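Long-range contacts in sesquisabinene B synthase 2 (Santalum album, PDB 6A2A), which probably cyclises a farnesyl diphosphate substrate to sesquisabinene B with the help of magnesium or manganese ions: residues Ala123-Phe128 / Leu164-Ala169; Val138-Phe143 / Asp178-Ala183; Glu407-Asn412 / Asn474-Gln479. One frame throughout, in Å; residues are numbered along the deposited sequence.

Interaction 1 (Ala123-Phe128 / Leu164-Ala169)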
ATOM      1  N   ALA A 123     -21.535  44.214  14.089  1.00 22.94           N
ATOM      2  CA  ALA A 123     -21.370  44.359  12.677  1.00 24.79           C
ATOM      3  C   ALA A 123     -19.964  44.866  12.343  1.00 22.89           C
ATOM      4  O   ALA A 123     -19.394  44.420  11.334  1.00 24.05           O
ATOM      5  CB  ALA A 123     -22.389  45.327  12.111  1.00 25.02           C
ATOM      6  N   THR A 124     -19.475  45.754  13.151  1.00 23.36           N
ATOM      7  CA  THR A 124     -18.187  46.356  12.921  1.00 25.72           C
ATOM      8  C   THR A 124     -17.119  45.259  13.036  1.00 27.57           C
ATOM      9  O   THR A 124     -16.218  45.165  12.176  1.00 25.64           O
ATOM     10  CB  THR A 124     -17.849  47.471  13.904  1.00 27.68           C
ATOM     11  OG1 THR A 124     -18.741  48.601  13.756  1.00 25.38           O
ATOM     12  CG2 THR A 124     -16.432  47.975  13.689  1.00 26.83           C
ATOM     13  N   SER A 125     -17.281  44.449  14.060  1.00 23.24           N
ATOM     14  CA  SER A 125     -16.320  43.381  14.439  1.00 23.60           C
ATOM     15  C   SER A 125     -16.350  42.307  13.370  1.00 23.72           C
ATOM     16  O   SER A 125     -15.296  41.856  12.863  1.00 24.45           O
ATOM     17  CB  SER A 125     -16.692  42.800  15.806  1.00 24.03           C
ATOM     18  OG  SER A 125     -16.523  43.681  16.908  1.00 22.28           O
ATOM     19  N   LEU A 126     -17.545  41.789  13.071  1.00 22.56           N
ATOM     20  CA  LEU A 126     -17.711  40.801  12.032  1.00 23.15           C
ATOM     21  C   LEU A 126     -17.132  41.310  10.695  1.00 28.69           C
ATOM     22  O   LEU A 126     -16.414  40.602   9.996  1.00 25.65           O
ATOM     23  CB  LEU A 126     -19.175  40.390  11.891  1.00 23.00           C
ATOM     24  CG  LEU A 126     -19.443  39.275  10.899  1.00 23.20           C
ATOM     25  CD1 LEU A 126     -18.769  37.963  11.342  1.00 25.24           C
ATOM     26  CD2 LEU A 126     -20.909  39.024  10.705  1.00 28.56           C
ATOM     27  N   ARG A 127     -17.442  42.538  10.324  1.00 24.66           N
ATOM     28  CA  ARG A 127     -16.921  43.045   9.080  1.00 27.38           C
ATOM     29  C   ARG A 127     -15.381  43.079   9.119  1.00 23.26           C
ATOM     30  O   ARG A 127     -14.749  42.681   8.138  1.00 25.60           O
ATOM     31  CB  ARG A 127     -17.484  44.458   8.855  1.00 27.15           C
ATOM     32  CG  ARG A 127     -17.090  45.070   7.516  1.00 26.35           C
ATOM     33  CD  ARG A 127     -17.612  46.501   7.423  1.00 30.37           C
ATOM     34  NE  ARG A 127     -17.028  47.147   6.243  1.00 30.47           N
ATOM     35  CZ  ARG A 127     -15.949  47.904   6.266  1.00 30.67           C
ATOM     36  NH1 ARG A 127     -15.228  48.040   7.366  1.00 28.05           N
ATOM     37  NH2 ARG A 127     -15.598  48.546   5.162  1.00 29.77           N
ATOM     38  N   PHE A 128     -14.823  43.589  10.195  1.00 25.04           N
ATOM     39  CA  PHE A 128     -13.390  43.653  10.391  1.00 24.47           C
ATOM     40  C   PHE A 128     -12.784  42.265  10.183  1.00 27.17           C
ATOM     41  O   PHE A 128     -11.782  42.073   9.431  1.00 26.44           O
ATOM     42  CB  PHE A 128     -13.047  44.191  11.773  1.00 23.10           C
ATOM     43  CG  PHE A 128     -11.576  44.156  12.131  1.00 24.57           C
ATOM     44  CD1 PHE A 128     -10.990  43.010  12.673  1.00 21.68           C
ATOM     45  CD2 PHE A 128     -10.749  45.249  11.897  1.00 23.10           C
ATOM     46  CE1 PHE A 128      -9.645  42.987  12.993  1.00 25.37           C
ATOM     47  CE2 PHE A 128      -9.399  45.213  12.197  1.00 23.50           C
ATOM     48  CZ  PHE A 128      -8.844  44.076  12.752  1.00 24.00           C
ATOM     49  N   LEU A 164     -18.828  38.965  21.944  1.00 20.07           N
ATOM     50  CA  LEU A 164     -18.255  37.730  21.343  1.00 20.90           C
ATOM     51  C   LEU A 164     -17.708  38.074  19.963  1.00 23.53           C
ATOM     52  O   LEU A 164     -16.628  37.592  19.583  1.00 21.25           O
ATOM     53  CB  LEU A 164     -19.329  36.644  21.211  1.00 21.54           C
ATOM     54  CG  LEU A 164     -18.899  35.339  20.532  1.00 21.03           C
ATOM     55  CD1 LEU A 164     -17.760  34.698  21.323  1.00 21.50           C
ATOM     56  CD2 LEU A 164     -20.047  34.356  20.422  1.00 22.36           C
ATOM     57  N   SER A 165     -18.414  38.899  19.197  1.00 19.48           N
ATOM     58  CA  SER A 165     -17.874  39.200  17.854  1.00 22.47           C
ATOM     59  C   SER A 165     -16.571  40.018  17.965  1.00 21.72           C
ATOM     60  O   SER A 165     -15.577  39.762  17.205  1.00 23.62           O
ATOM     61  CB  SER A 165     -18.912  39.906  17.035  1.00 21.23           C
ATOM     62  OG  SER A 165     -19.960  39.028  16.685  1.00 21.96           O
ATOM     63  N   LEU A 166     -16.472  40.903  18.919  1.00 21.82           N
ATOM     64  CA  LEU A 166     -15.252  41.685  19.125  1.00 25.12           C
ATOM     65  C   LEU A 166     -14.087  40.771  19.520  1.00 25.71           C
ATOM     66  O   LEU A 166     -12.961  40.893  19.015  1.00 22.29           O
ATOM     67  CB  LEU A 166     -15.494  42.699  20.235  1.00 22.76           C
ATOM     68  CG  LEU A 166     -14.322  43.590  20.631  1.00 21.70           C
ATOM     69  CD1 LEU A 166     -13.892  44.440  19.453  1.00 21.16           C
ATOM     70  CD2 LEU A 166     -14.686  44.460  21.800  1.00 22.75           C
ATOM     71  N   TYR A 167     -14.374  39.875  20.477  1.00 22.17           N
ATOM     72  CA  TYR A 167     -13.409  38.874  20.904  1.00 22.53           C
ATOM     73  C   TYR A 167     -12.889  38.143  19.674  1.00 19.19           C
ATOM     74  O   TYR A 167     -11.663  38.031  19.539  1.00 22.95           O
ATOM     75  CB  TYR A 167     -14.030  37.875  21.882  1.00 19.12           C
ATOM     76  CG  TYR A 167     -13.155  36.689  22.232  1.00 17.96           C
ATOM     77  CD1 TYR A 167     -12.267  36.750  23.291  1.00 18.95           C
ATOM     78  CD2 TYR A 167     -13.333  35.487  21.602  1.00 18.27           C
ATOM     79  CE1 TYR A 167     -11.536  35.642  23.696  1.00 21.90           C
ATOM     80  CE2 TYR A 167     -12.562  34.382  21.938  1.00 19.77           C
ATOM     81  CZ  TYR A 167     -11.704  34.446  23.030  1.00 18.57           C
ATOM     82  OH  TYR A 167     -10.989  33.320  23.366  1.00 19.43           O
ATOM     83  N   GLU A 168     -13.751  37.581  18.838  1.00 18.29           N
ATOM     84  CA  GLU A 168     -13.332  36.766  17.751  1.00 19.22           C
ATOM     85  C   GLU A 168     -12.515  37.605  16.744  1.00 22.58           C
ATOM     86  O   GLU A 168     -11.537  37.133  16.180  1.00 16.86           O
ATOM     87  CB  GLU A 168     -14.491  36.146  17.000  1.00 21.17           C
ATOM     88  CG  GLU A 168     -15.301  35.153  17.827  1.00 20.77           C
ATOM     89  CD  GLU A 168     -14.634  33.801  18.085  1.00 22.77           C
ATOM     90  OE1 GLU A 168     -13.365  33.704  17.986  1.00 20.15           O
ATOM     91  OE2 GLU A 168     -15.387  32.814  18.318  1.00 20.86           O
ATOM     92  N   ALA A 169     -12.947  38.845  16.532  1.00 21.03           N
ATOM     93  CA  ALA A 169     -12.266  39.744  15.567  1.00 21.26           C
ATOM     94  C   ALA A 169     -10.842  40.112  16.002  1.00 20.71           C
ATOM     95  O   ALA A 169      -9.952  40.272  15.102  1.00 22.52           O
ATOM     96  CB  ALA A 169     -13.098  41.004  15.381  1.00 20.19           C
TER

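Interaction 2 (Val138-Phe143 / Asp178-Ala183)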
ATOM      1  N   VAL A 138      -8.745  46.343   6.927  1.00 26.69           N
ATOM      2  CA  VAL A 138      -9.618  47.215   7.698  1.00 28.83           C
ATOM      3  C   VAL A 138      -8.762  47.650   8.853  1.00 27.86           C
ATOM      4  O   VAL A 138      -8.142  46.797   9.443  1.00 30.04           O
ATOM      5  CB  VAL A 138     -10.898  46.521   8.204  1.00 25.84           C
ATOM      6  CG1 VAL A 138     -11.731  47.472   9.041  1.00 26.75           C
ATOM      7  CG2 VAL A 138     -11.736  45.971   7.081  1.00 23.62           C
ATOM      8  N   PRO A 139      -8.687  48.946   9.144  1.00 28.91           N
ATOM      9  CA  PRO A 139      -7.865  49.456  10.190  1.00 28.11           C
ATOM     10  C   PRO A 139      -8.431  49.183  11.590  1.00 27.97           C
ATOM     11  O   PRO A 139      -9.654  49.081  11.748  1.00 30.92           O
ATOM     12  CB  PRO A 139      -7.795  50.979   9.980  1.00 30.86           C
ATOM     13  CG  PRO A 139      -9.002  51.279   9.182  1.00 32.45           C
ATOM     14  CD  PRO A 139      -9.330  50.038   8.399  1.00 31.38           C
ATOM     15  N   GLN A 140      -7.564  49.071  12.556  1.00 24.56           N
ATOM     16  CA  GLN A 140      -7.977  48.843  13.939  1.00 26.57           C
ATOM     17  C   GLN A 140      -8.762  50.068  14.439  1.00 30.27           C
ATOM     18  O   GLN A 140      -9.487  49.972  15.400  1.00 30.44           O
ATOM     19  CB  GLN A 140      -6.830  48.621  14.913  1.00 27.83           C
ATOM     20  CG  GLN A 140      -5.862  49.791  15.074  1.00 29.15           C
ATOM     21  CD  GLN A 140      -4.939  49.690  16.251  1.00 31.11           C
ATOM     22  OE1 GLN A 140      -4.978  48.758  17.054  1.00 30.62           O
ATOM     23  NE2 GLN A 140      -4.077  50.684  16.389  1.00 29.97           N
ATOM     24  N   ASP A 141      -8.540  51.228  13.813  1.00 30.07           N
ATOM     25  CA  ASP A 141      -9.270  52.461  14.154  1.00 34.42           C
ATOM     26  C   ASP A 141     -10.799  52.357  14.114  1.00 30.42           C
ATOM     27  O   ASP A 141     -11.495  53.173  14.760  1.00 31.78           O
ATOM     28  CB  ASP A 141      -8.807  53.561  13.152  1.00 35.84           C
ATOM     29  CG  ASP A 141      -7.275  53.741  13.147  1.00 46.20           C
ATOM     30  OD1 ASP A 141      -6.535  52.816  12.650  1.00 42.39           O
ATOM     31  OD2 ASP A 141      -6.823  54.805  13.630  1.00 53.01           O
ATOM     32  N   VAL A 142     -11.340  51.445  13.326  1.00 27.86           N
ATOM     33  CA  VAL A 142     -12.795  51.203  13.325  1.00 30.63           C
ATOM     34  C   VAL A 142     -13.330  50.933  14.739  1.00 29.53           C
ATOM     35  O   VAL A 142     -14.575  51.104  14.939  1.00 33.26           O
ATOM     36  CB  VAL A 142     -13.243  50.077  12.386  1.00 26.74           C
ATOM     37  CG1 VAL A 142     -12.881  50.353  10.940  1.00 29.31           C
ATOM     38  CG2 VAL A 142     -12.761  48.708  12.880  1.00 29.34           C
ATOM     39  N   PHE A 143     -12.496  50.517  15.696  1.00 28.49           N
ATOM     40  CA  PHE A 143     -12.976  50.194  17.041  1.00 28.94           C
ATOM     41  C   PHE A 143     -12.888  51.403  17.951  1.00 29.94           C
ATOM     42  O   PHE A 143     -13.408  51.318  19.053  1.00 28.58           O
ATOM     43  CB  PHE A 143     -12.248  48.993  17.657  1.00 25.35           C
ATOM     44  CG  PHE A 143     -12.516  47.736  16.895  1.00 24.99           C
ATOM     45  CD1 PHE A 143     -13.753  47.104  16.955  1.00 23.06           C
ATOM     46  CD2 PHE A 143     -11.536  47.186  16.087  1.00 26.33           C
ATOM     47  CE1 PHE A 143     -13.996  45.959  16.229  1.00 24.51           C
ATOM     48  CE2 PHE A 143     -11.794  46.060  15.347  1.00 26.72           C
ATOM     49  CZ  PHE A 143     -13.021  45.442  15.415  1.00 26.31           C
ATOM     50  N   ASP A 178      -2.605  48.115  18.922  1.00 26.70           N
ATOM     51  CA  ASP A 178      -2.839  48.161  20.334  1.00 30.77           C
ATOM     52  C   ASP A 178      -4.361  48.098  20.696  1.00 26.05           C
ATOM     53  O   ASP A 178      -4.711  47.611  21.777  1.00 27.19           O
ATOM     54  CB  ASP A 178      -2.240  49.474  20.907  1.00 36.95           C
ATOM     55  CG  ASP A 178      -2.650  50.748  20.067  1.00 44.99           C
ATOM     56  OD1 ASP A 178      -2.462  50.785  18.806  1.00 43.27           O
ATOM     57  OD2 ASP A 178      -3.164  51.727  20.653  1.00 48.00           O
ATOM     58  N   ILE A 179      -5.193  48.571  19.799  1.00 26.53           N
ATOM     59  CA  ILE A 179      -6.644  48.640  20.096  1.00 26.74           C
ATOM     60  C   ILE A 179      -7.212  47.224  20.031  1.00 26.29           C
ATOM     61  O   ILE A 179      -8.096  46.872  20.822  1.00 24.18           O
ATOM     62  CB  ILE A 179      -7.403  49.602  19.182  1.00 29.35           C
ATOM     63  CG1 ILE A 179      -6.874  51.028  19.342  1.00 26.09           C
ATOM     64  CG2 ILE A 179      -8.892  49.564  19.504  1.00 28.63           C
ATOM     65  CD1 ILE A 179      -7.299  51.903  18.225  1.00 28.87           C
ATOM     66  N   LEU A 180      -6.598  46.387  19.194  1.00 27.09           N
ATOM     67  CA  LEU A 180      -7.084  45.007  19.127  1.00 27.25           C
ATOM     68  C   LEU A 180      -6.612  44.211  20.343  1.00 27.62           C
ATOM     69  O   LEU A 180      -7.363  43.326  20.786  1.00 26.33           O
ATOM     70  CB  LEU A 180      -6.669  44.377  17.808  1.00 25.84           C
ATOM     71  CG  LEU A 180      -7.009  45.217  16.583  1.00 29.84           C
ATOM     72  CD1 LEU A 180      -6.519  44.604  15.297  1.00 29.47           C
ATOM     73  CD2 LEU A 180      -8.516  45.402  16.512  1.00 31.16           C
ATOM     74  N   ASP A 181      -5.431  44.505  20.894  1.00 24.84           N
ATOM     75  CA  ASP A 181      -5.019  43.890  22.144  1.00 24.61           C
ATOM     76  C   ASP A 181      -5.938  44.299  23.302  1.00 25.51           C
ATOM     77  O   ASP A 181      -6.270  43.509  24.180  1.00 24.12           O
ATOM     78  CB  ASP A 181      -3.643  44.348  22.567  1.00 27.27           C
ATOM     79  CG  ASP A 181      -2.557  43.844  21.629  1.00 36.82           C
ATOM     80  OD1 ASP A 181      -2.573  42.639  21.346  1.00 35.09           O
ATOM     81  OD2 ASP A 181      -1.719  44.665  21.169  1.00 40.35           O
ATOM     82  N   GLU A 182      -6.305  45.579  23.305  1.00 23.43           N
ATOM     83  CA  GLU A 182      -7.234  46.091  24.337  1.00 25.69           C
ATOM     84  C   GLU A 182      -8.605  45.383  24.177  1.00 22.02           C
ATOM     85  O   GLU A 182      -9.269  45.068  25.209  1.00 25.53           O
ATOM     86  CB  GLU A 182      -7.451  47.596  24.169  1.00 31.04           C
ATOM     87  CG  GLU A 182      -6.343  48.480  24.736  1.00 37.18           C
ATOM     88  CD  GLU A 182      -6.245  49.912  24.177  1.00 42.27           C
ATOM     89  OE1 GLU A 182      -7.111  50.338  23.375  1.00 36.53           O
ATOM     90  OE2 GLU A 182      -5.252  50.591  24.509  1.00 48.06           O
ATOM     91  N   ALA A 183      -9.055  45.219  22.937  1.00 21.30           N
ATOM     92  CA  ALA A 183     -10.340  44.573  22.622  1.00 22.15           C
ATOM     93  C   ALA A 183     -10.334  43.143  23.148  1.00 24.43           C
ATOM     94  O   ALA A 183     -11.288  42.658  23.780  1.00 22.40           O
ATOM     95  CB  ALA A 183     -10.579  44.580  21.150  1.00 22.40           C
TER

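Interaction 3 (Glu407-Asn412 / Asn474-Gln479)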
ATOM      1  N   GLU A 407      15.441  31.082  24.268  1.00 30.76           N
ATOM      2  CA  GLU A 407      15.776  31.284  22.846  1.00 30.85           C
ATOM      3  C   GLU A 407      16.668  30.122  22.347  1.00 26.60           C
ATOM      4  O   GLU A 407      16.414  29.639  21.245  1.00 28.35           O
ATOM      5  CB  GLU A 407      16.351  32.683  22.564  1.00 40.82           C
ATOM      6  CG  GLU A 407      15.490  33.497  21.560  1.00 47.89           C
ATOM      7  CD  GLU A 407      14.394  34.416  22.120  1.00 51.99           C
ATOM      8  OE1 GLU A 407      14.320  34.550  23.388  1.00 51.92           O
ATOM      9  OE2 GLU A 407      13.612  35.031  21.292  1.00 39.93           O
ATOM     10  N   GLU A 408      17.618  29.588  23.118  1.00 25.68           N
ATOM     11  CA  GLU A 408      18.416  28.481  22.616  1.00 27.36           C
ATOM     12  C   GLU A 408      17.542  27.215  22.495  1.00 24.46           C
ATOM     13  O   GLU A 408      17.722  26.403  21.544  1.00 23.39           O
ATOM     14  CB  GLU A 408      19.733  28.247  23.374  1.00 33.00           C
ATOM     15  CG  GLU A 408      19.646  27.583  24.721  1.00 42.66           C
ATOM     16  CD  GLU A 408      20.979  27.481  25.475  1.00 40.08           C
ATOM     17  OE1 GLU A 408      21.241  28.338  26.381  1.00 38.24           O
ATOM     18  OE2 GLU A 408      21.768  26.574  25.127  1.00 32.07           O
ATOM     19  N   TYR A 409      16.669  27.024  23.452  1.00 21.86           N
ATOM     20  CA  TYR A 409      15.732  25.874  23.409  1.00 21.44           C
ATOM     21  C   TYR A 409      14.821  25.952  22.169  1.00 23.59           C
ATOM     22  O   TYR A 409      14.742  24.994  21.399  1.00 21.24           O
ATOM     23  CB  TYR A 409      14.929  25.836  24.704  1.00 21.37           C
ATOM     24  CG  TYR A 409      13.746  24.914  24.613  1.00 19.26           C
ATOM     25  CD1 TYR A 409      13.922  23.561  24.719  1.00 20.47           C
ATOM     26  CD2 TYR A 409      12.467  25.415  24.406  1.00 20.78           C
ATOM     27  CE1 TYR A 409      12.849  22.689  24.615  1.00 19.77           C
ATOM     28  CE2 TYR A 409      11.383  24.570  24.369  1.00 18.76           C
ATOM     29  CZ  TYR A 409      11.588  23.206  24.390  1.00 19.77           C
ATOM     30  OH  TYR A 409      10.534  22.347  24.339  1.00 21.37           O
ATOM     31  N   LEU A 410      14.181  27.085  21.906  1.00 19.97           N
ATOM     32  CA  LEU A 410      13.186  27.141  20.819  1.00 19.91           C
ATOM     33  C   LEU A 410      13.847  27.025  19.457  1.00 21.94           C
ATOM     34  O   LEU A 410      13.257  26.468  18.531  1.00 19.58           O
ATOM     35  CB  LEU A 410      12.352  28.429  20.874  1.00 21.09           C
ATOM     36  CG  LEU A 410      11.351  28.528  22.008  1.00 21.19           C
ATOM     37  CD1 LEU A 410      10.678  29.883  21.983  1.00 22.42           C
ATOM     38  CD2 LEU A 410      10.290  27.411  21.939  1.00 21.32           C
ATOM     39  N   ASP A 411      15.084  27.528  19.303  1.00 21.85           N
ATOM     40  CA  ASP A 411      15.710  27.397  17.978  1.00 21.92           C
ATOM     41  C   ASP A 411      15.882  25.933  17.587  1.00 20.20           C
ATOM     42  O   ASP A 411      15.802  25.622  16.414  1.00 22.69           O
ATOM     43  CB  ASP A 411      17.022  28.149  17.944  1.00 25.32           C
ATOM     44  CG  ASP A 411      16.816  29.655  17.523  1.00 38.08           C
ATOM     45  OD1 ASP A 411      15.895  29.998  16.685  1.00 39.01           O
ATOM     46  OD2 ASP A 411      17.578  30.492  18.081  1.00 44.11           O
ATOM     47  N   ASN A 412      16.123  25.055  18.546  1.00 18.17           N
ATOM     48  CA  ASN A 412      16.193  23.627  18.292  1.00 18.93           C
ATOM     49  C   ASN A 412      14.803  22.975  18.355  1.00 18.77           C
ATOM     50  O   ASN A 412      14.529  22.070  17.556  1.00 16.91           O
ATOM     51  CB  ASN A 412      17.133  22.956  19.271  1.00 19.89           C
ATOM     52  CG  ASN A 412      17.371  21.507  18.966  1.00 18.11           C
ATOM     53  OD1 ASN A 412      18.029  21.212  17.966  1.00 21.31           O
ATOM     54  ND2 ASN A 412      16.900  20.640  19.833  1.00 18.12           N
ATOM     55  N   ASN A 474      13.518  20.537  32.333  1.00 46.64           N
ATOM     56  CA  ASN A 474      14.177  21.801  31.980  1.00 44.96           C
ATOM     57  C   ASN A 474      14.049  22.080  30.486  1.00 43.13           C
ATOM     58  O   ASN A 474      14.320  23.199  30.068  1.00 43.01           O
ATOM     59  CB  ASN A 474      15.661  21.804  32.349  1.00 47.72           C
ATOM     60  CG  ASN A 474      15.845  22.036  33.834  1.00 56.13           C
ATOM     61  OD1 ASN A 474      15.067  22.788  34.425  1.00 49.88           O
ATOM     62  ND2 ASN A 474      16.842  21.395  34.435  1.00 56.31           N
ATOM     63  N   LEU A 475      13.676  21.060  29.701  1.00 39.72           N
ATOM     64  CA  LEU A 475      13.683  21.190  28.279  1.00 38.31           C
ATOM     65  C   LEU A 475      12.263  21.355  27.774  1.00 38.21           C
ATOM     66  O   LEU A 475      11.904  20.679  26.818  1.00 30.78           O
ATOM     67  CB  LEU A 475      14.338  19.949  27.648  1.00 39.11           C
ATOM     68  CG  LEU A 475      15.786  19.677  28.053  1.00 41.84           C
ATOM     69  CD1 LEU A 475      16.485  18.815  26.996  1.00 42.49           C
ATOM     70  CD2 LEU A 475      16.556  20.958  28.265  1.00 38.34           C
ATOM     71  N   LYS A 476      11.502  22.257  28.398  1.00 32.02           N
ATOM     72  CA  LYS A 476      10.260  22.694  27.865  1.00 30.92           C
ATOM     73  C   LYS A 476      10.172  24.220  28.031  1.00 28.18           C
ATOM     74  O   LYS A 476      10.835  24.765  28.879  1.00 25.60           O
ATOM     75  CB  LYS A 476       9.119  21.984  28.610  1.00 32.63           C
ATOM     76  CG  LYS A 476       9.025  20.480  28.412  1.00 40.10           C
ATOM     77  CD  LYS A 476       8.398  20.092  27.100  1.00 45.46           C
ATOM     78  CE  LYS A 476       8.437  18.600  26.818  1.00 52.40           C
ATOM     79  NZ  LYS A 476       9.410  18.270  25.747  1.00 58.44           N
ATOM     80  N   SER A 477       9.394  24.871  27.182  1.00 22.23           N
ATOM     81  CA  SER A 477       9.282  26.314  27.146  1.00 23.31           C
ATOM     82  C   SER A 477       9.138  27.058  28.479  1.00 25.12           C
ATOM     83  O   SER A 477       9.896  27.911  28.781  1.00 24.51           O
ATOM     84  CB  SER A 477       8.155  26.748  26.198  1.00 21.84           C
ATOM     85  OG  SER A 477       8.327  26.286  24.906  1.00 22.55           O
ATOM     86  N   ILE A 478       8.121  26.723  29.232  1.00 25.90           N
ATOM     87  CA  ILE A 478       7.880  27.400  30.487  1.00 28.36           C
ATOM     88  C   ILE A 478       9.076  27.292  31.427  1.00 27.61           C
ATOM     89  O   ILE A 478       9.553  28.264  31.868  1.00 27.63           O
ATOM     90  CB  ILE A 478       6.607  26.907  31.173  1.00 28.13           C
ATOM     91  CG1 ILE A 478       5.394  27.160  30.303  1.00 27.88           C
ATOM     92  CG2 ILE A 478       6.399  27.618  32.484  1.00 29.90           C
ATOM     93  CD1 ILE A 478       4.174  26.401  30.712  1.00 29.33           C
ATOM     94  N   GLN A 479       9.564  26.086  31.655  1.00 29.44           N
ATOM     95  CA  GLN A 479      10.680  25.862  32.541  1.00 30.25           C
ATOM     96  C   GLN A 479      11.919  26.581  32.087  1.00 32.36           C
ATOM     97  O   GLN A 479      12.606  27.149  32.880  1.00 30.34           O
ATOM     98  CB  GLN A 479      10.956  24.381  32.781  1.00 31.55           C
ATOM     99  CG  GLN A 479      11.938  24.097  33.901  1.00 33.98           C
ATOM    100  CD  GLN A 479      11.478  24.562  35.265  1.00 34.46           C
ATOM    101  OE1 GLN A 479      10.401  24.253  35.696  1.00 41.72           O
ATOM    102  NE2 GLN A 479      12.300  25.322  35.921  1.00 36.57           N
TER
HETATM  103  O   HOH W   1      11.155  19.638  23.616  1.00 29.84           O

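Interaction 1 (Ala123-Phe128 / Leu164-Ala169)
Ser125 and Ala169 both direct CB toward the opposing helix, and such short side chains are consistent with the close approach of the two backbones. The Ser125 hydroxyl lies beside Leu166, with OG 3.2 Å from Leu166 CA, while Ser125 CB settles against the carbonyl group of Ser165, 3.5 Å from Ser165 C. CB of Leu166 points away overall, yet with CG anti to the backbone N (chi1 178°) both CB and CD1 lie alongside Ser125 OG. Small residues of this kind show how helices pack closely in the mainly alpha-helical N-terminal domain of plant terpene synthases: the segments of helices 121-133 and 160-170 run nearly parallel, 25° apart, with axes approaching to 8.1 Å. From the opposing helix the Ala169 methyl points back toward 123-128 and lies 3.4 Å from Ser125 O. Phe128, about one turn further along, brings its ring beside the same alanine; CD1 is 4.0 Å from Ala169 CB, and the ring presents its edge to the backbone oxygen, Phe128 CE1 being 3.5 Å from Ala169 O. No hydrogen bond joins the two segments. The polar ends are satisfied otherwise: Ser125 OG bonds back to Leu121 O of its own helix, and Ser165 OG reaches His122 ND1, just before the segment 123-128.

Interaction 2 (Val138-Phe143 / Asp178-Ala183)
Phe143 and Gln140 supply the flat groups that meet Leu180 and Asp178. The Phe143 ring has Val142 CG2 3.7 Å above one face, near the rim, and Leu180 CD2 approaches the ring obliquely, 3.5 Å from Phe143 CD2; the ring of Phe128 packs edge-to-face with it as well. The Gln140 amide stands 71° from the carboxylate plane of Asp178. This is a loop meeting a helix start in the largely helical N-terminal domain of a terpene synthase: the 3-10 segment that begins at Gln140 lies against the first turn of helix 178-192. With CG lodged between its backbone N and carbonyl carbon (chi1 62°) and the chain extended beyond, Gln140 reaches that turn. Its NE2 gives a straight bond of 2.9 Å to Asp178 OD1 (171°); the acceptor lies near the amide plane, but the oxygen is met from above the carboxylate plane. The other end of the amide, OE1, accepts the backbone N-H of Ile179 at 2.8 Å, although the position of that oxygen is less certain. Were Gln140 replaced by an alanine, Asp178 OD1 would probably lose its amide donor, and the Ile179 N-H its acceptor as modelled, while the flank of Ile179 would be less covered. Apolar packing flanks the polar pair: Gln140 CB lies 3.8 Å from Leu180 CG, and Ile179 CG2 touches Phe143 CB at 3.9 Å.

Interaction 3 (Glu407-Asn412 / Asn474-Gln479)
Tyr409 carries most of the contact, and van der Waals packing comes first. With CG anti to the backbone N (chi1 167°), its ring projects from helix 406-416 across the backbone of Leu475 to Ser477. The approach is oblique: CE1 lies 3.1 Å from Leu475 O, and CE2 on the other side of the ring lies 3.5 Å from Ser477 N. Leu410 adds a smaller touch, its CD2 3.7 Å from Ser477 OG.

The polar interactions gather at the ring's hydroxyl. A water donates to Tyr409 OH at 2.9 Å and accepts from Lys476 NZ at 3.1 Å, bridging the segments without a direct hydrogen bond. Tyr409 OH and Ser477 OG each also bond to Asp461 OD2, so one carboxylate oxygen holds both.

Asn460 and Glu394 bind different magnesium ions in this protein, though none is bound to this chain here; Asp461 follows Asn460, and the Leu475 side chain is about 4 Å from that of Glu394. The stretch before helix 477-485 probably belongs to the loop flanking the active-site mouth of class I terpene synthases. The chemistry is consistent with tying this helix start to a residue beside the metal site, and the lysine is likely to polarise the water.

Interactions 1 and 2 belong to one neighbourhood of the N-terminal domain: their centres are 10 Å apart, their segments alternate along the chain, and Phe143 of interaction 2 packs against Ser125 and Leu166 of interaction 1. Helices 160-170 and 178-192 follow each other in sequence. All three contacts are mainly buried. Interaction 1 is close helix packing without a bond across it; interaction 2 adds the Gln140 amide and reaches the surface at Asp178; interaction 3 has partly exposed Leu475 and Lys476. The last stands apart in the metal-binding domain, its centre 35 Å and 32 Å from theirs. There a water and a shared aspartate link the two segments, close to residues that bind magnesium.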